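Local coordinates for putative potassium transport protein (Staphylococcus aureus 08BA02176, PDB 4XTT) that binds the second messenger cyclic di-AMP through its RCK C domain and probably regulates potassium transport in response, at residues I45-G50 and I55-N60. Numbering follows the deposited sequence.
With 2BA ((2R,3R,3aS,5R,7aR,9R,10R,10aS,12R,14aR)-2,9-bis(6-amino-9H-purin-9-yl)octahydro-2H,7H-difuro[3,2-d:3',2'-j][1,3,7,9,2,8 ]tetraoxadiphosphacyclododecine-3,5,10,12-tetrol 5,12-dioxide), chain C.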
loop_
_atom_site.group_PDB
_atom_site.type_symbol
_atom_site.label_atom_id
_atom_site.label_comp_id
_atom_site.label_asym_id
_atom_site.label_seq_id
_atom_site.Cartn_x
_atom_site.Cartn_y
_atom_site.Cartn_z
ATOM N N ILE A 45 0.890 1.989 3.102
ATOM C CA ILE A 45 1.844 2.344 2.047
ATOM C C ILE A 45 3.218 2.615 2.653
ATOM O O ILE A 45 4.250 2.261 2.079
ATOM C CB ILE A 45 1.363 3.581 1.247
ATOM C CG1 ILE A 45 -0.035 3.325 0.692
ATOM C CG2 ILE A 45 2.315 3.905 0.120
ATOM C CD1 ILE A 45 -0.649 4.517 -0.012
ATOM N N ALA A 46 3.213 3.275 3.807
ATOM C CA ALA A 46 4.437 3.680 4.483
ATOM C C ALA A 46 4.180 4.009 5.950
ATOM O O ALA A 46 3.030 4.129 6.385
ATOM C CB ALA A 46 5.063 4.880 3.783
ATOM N N ILE A 47 5.268 4.149 6.701
ATOM C CA ILE A 47 5.229 4.571 8.098
ATOM C C ILE A 47 6.090 5.816 8.239
ATOM O O ILE A 47 7.218 5.843 7.741
ATOM C CB ILE A 47 5.756 3.469 9.063
ATOM C CG1 ILE A 47 4.852 2.235 9.032
ATOM C CG2 ILE A 47 5.848 3.987 10.489
ATOM C CD1 ILE A 47 5.291 1.125 9.981
ATOM N N LYS A 48 5.573 6.852 8.893
ATOM C CA LYS A 48 6.404 8.025 9.171
ATOM C C LYS A 48 7.127 7.896 10.498
ATOM O O LYS A 48 6.515 7.937 11.567
ATOM C CB LYS A 48 5.591 9.315 9.190
ATOM C CG LYS A 48 5.230 9.852 7.841
ATOM C CD LYS A 48 5.070 11.365 7.899
ATOM C CE LYS A 48 6.404 12.047 8.230
ATOM N NZ LYS A 48 6.396 13.523 7.965
ATOM N N ARG A 49 8.441 7.737 10.420
ATOM C CA ARG A 49 9.267 7.675 11.609
ATOM C C ARG A 49 10.038 8.990 11.715
ATOM O O ARG A 49 10.915 9.287 10.904
ATOM C CB ARG A 49 10.214 6.482 11.566
ATOM C CG ARG A 49 10.999 6.289 12.854
ATOM C CD ARG A 49 10.509 5.068 13.604
ATOM N NE ARG A 49 10.850 3.837 12.893
ATOM C CZ ARG A 49 10.322 2.646 13.159
ATOM N NH1 ARG A 49 10.698 1.583 12.460
ATOM N NH2 ARG A 49 9.415 2.521 14.119
ATOM N N GLY A 50 9.697 9.772 12.730
ATOM C CA GLY A 50 10.181 11.128 12.847
ATOM C C GLY A 50 9.654 11.903 11.660
ATOM O O GLY A 50 8.442 12.086 11.534
ATOM N N ILE A 55 8.985 2.974 3.655
ATOM C CA ILE A 55 8.129 2.439 2.602
ATOM C C ILE A 55 8.039 0.924 2.679
ATOM O O ILE A 55 8.962 0.264 3.158
ATOM C CB ILE A 55 8.627 2.841 1.192
ATOM C CG1 ILE A 55 9.737 1.908 0.719
ATOM C CG2 ILE A 55 9.123 4.264 1.187
ATOM C CD1 ILE A 55 10.344 2.310 -0.591
ATOM N N SER A 56 6.911 0.395 2.207
ATOM C CA SER A 56 6.604 -1.034 2.246
ATOM C C SER A 56 7.129 -1.657 3.534
ATOM O O SER A 56 8.012 -2.514 3.499
ATOM C CB SER A 56 7.191 -1.742 1.025
ATOM O OG SER A 56 6.683 -3.061 0.911
ATOM N N PRO A 57 6.585 -1.211 4.677
ATOM C CA PRO A 57 7.112 -1.534 6.003
ATOM C C PRO A 57 7.213 -3.038 6.218
ATOM O O PRO A 57 6.373 -3.789 5.732
ATOM C CB PRO A 57 6.071 -0.932 6.952
ATOM C CG PRO A 57 5.348 0.069 6.151
ATOM C CD PRO A 57 5.294 -0.507 4.777
ATOM N N ASN A 58 8.264 -3.468 6.897
ATOM C CA ASN A 58 8.387 -4.857 7.290
ATOM C C ASN A 58 7.307 -5.132 8.316
ATOM O O ASN A 58 7.278 -4.491 9.367
ATOM C CB ASN A 58 9.774 -5.143 7.866
ATOM C CG ASN A 58 10.015 -6.617 8.114
ATOM O OD1 ASN A 58 9.176 -7.315 8.695
ATOM N ND2 ASN A 58 11.173 -7.098 7.686
ATOM N N PRO A 59 6.412 -6.089 8.021
ATOM C CA PRO A 59 5.253 -6.357 8.878
ATOM C C PRO A 59 5.620 -6.960 10.235
ATOM O O PRO A 59 4.746 -7.054 11.092
ATOM C CB PRO A 59 4.434 -7.353 8.054
ATOM C CG PRO A 59 5.434 -8.035 7.205
ATOM C CD PRO A 59 6.455 -6.993 6.860
ATOM N N ASN A 60 6.883 -7.331 10.435
ATOM C CA ASN A 60 7.281 -8.012 11.664
ATOM C C ASN A 60 7.950 -7.105 12.686
ATOM O O ASN A 60 8.236 -7.549 13.799
ATOM C CB ASN A 60 8.238 -9.172 11.357
ATOM C CG ASN A 60 7.677 -10.152 10.343
ATOM O OD1 ASN A 60 7.036 -11.141 10.708
ATOM N ND2 ASN A 60 7.916 -9.884 9.061
HETATM P P 2BA C . -2.084 -10.531 3.574
HETATM O O1P 2BA C . -2.831 -9.300 3.234
HETATM O O2P 2BA C . -3.036 -11.678 3.444
HETATM O "O5'" 2BA C . -0.908 -10.734 2.501
HETATM C "C5'" 2BA C . -0.037 -11.873 2.622
HETATM C "C4'" 2BA C . 1.096 -11.726 1.688
HETATM O "O4'" 2BA C . 0.648 -11.362 0.308
HETATM C "C3'" 2BA C . 1.952 -10.629 2.131
HETATM O "O3'" 2BA C . 2.985 -11.141 3.018
HETATM C "C2'" 2BA C . 2.569 -10.105 0.931
HETATM O "O2'" 2BA C . 3.781 -10.844 0.611
HETATM C "C1'" 2BA C . 1.561 -10.284 -0.137
HETATM N N9 2BA C . 0.818 -9.115 -0.293
HETATM C C8 2BA C . -0.315 -9.122 0.104
HETATM N N7 2BA C . -0.883 -7.904 -0.134
HETATM C C5 2BA C . 0.282 -7.205 -0.779
HETATM C C6 2BA C . 0.600 -5.971 -1.327
HETATM N N6 2BA C . -0.384 -4.980 -1.338
HETATM N N1 2BA C . 1.807 -5.692 -1.844
HETATM C C2 2BA C . 2.748 -6.602 -1.851
HETATM N N3 2BA C . 2.544 -7.805 -1.347
HETATM C C4 2BA C . 1.356 -8.161 -0.813
HETATM P P1 2BA C . 3.383 -10.203 4.264
HETATM O O1P1 2BA C . 3.946 -8.958 3.674
HETATM O O2P1 2BA C . 4.463 -10.888 5.030
HETATM O "O5'1" 2BA C . 2.217 -9.745 5.263
HETATM C "C5'1" 2BA C . 1.407 -10.701 5.928
HETATM C "C4'1" 2BA C . 0.254 -9.983 6.513
HETATM O "O4'1" 2BA C . 0.720 -8.791 7.272
HETATM C "C3'1" 2BA C . -0.615 -9.457 5.449
HETATM O "O3'1" 2BA C . -1.663 -10.400 5.111
HETATM C "C2'1" 2BA C . -1.206 -8.243 5.987
HETATM O "O2'1" 2BA C . -2.396 -8.596 6.734
HETATM C "C1'1" 2BA C . -0.195 -7.675 6.895
HETATM N N91 2BA C . 0.530 -6.650 6.256
HETATM C C81 2BA C . 1.707 -6.834 5.984
HETATM N N71 2BA C . 2.265 -5.745 5.363
HETATM C C51 2BA C . 1.033 -4.871 5.363
HETATM C C61 2BA C . 0.678 -3.586 4.937
HETATM N N61 2BA C . 1.649 -2.755 4.306
HETATM N N11 2BA C . -0.531 -3.101 5.091
HETATM C C21 2BA C . -1.485 -3.816 5.674
HETATM N N31 2BA C . -1.271 -5.057 6.126
HETATM C C41 2BA C . -0.046 -5.628 6.001
#
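The far end of a beta hairpin in the RCK C (TrkA-C) domain, formed by strands 43-49 and 52-55, joins here to the loop that leads into the cyclic di-AMP pocket. A46 and I55 form an antiparallel non-hydrogen-bonded pair, with side chains on the same face of the sheet; the methyl CB of A46 lies 4.1 Å from CA of I55. Just past the end of strand 52-55, S56 N donates to I45 O at 3.3 Å (148° at the hydrogen). The loop continues to P57, which directs its CB toward strand 43-49. I47 meets the proline ring with its longer branch: CG1 packs 3.6 Å from P57 CG, and CD1 lies 3.7 Å from P57 CB. With CG1 anti to the carbonyl carbon (chi1 -64°), this branch crosses the pyrrolidine at a slant while CG2 stays back; L63 and L69 also touch I47. S56 OG hydrogen-bonds to G41 O of the second subunit, linking this loop across the dimer interface. Further along, N58 OD1 closes an Asx turn by accepting from N60 N and also takes N60 ND2, each at 2.9 Å. The intervening P59 borders the ligand, its CB 3.5 Å from C81 of an adenine.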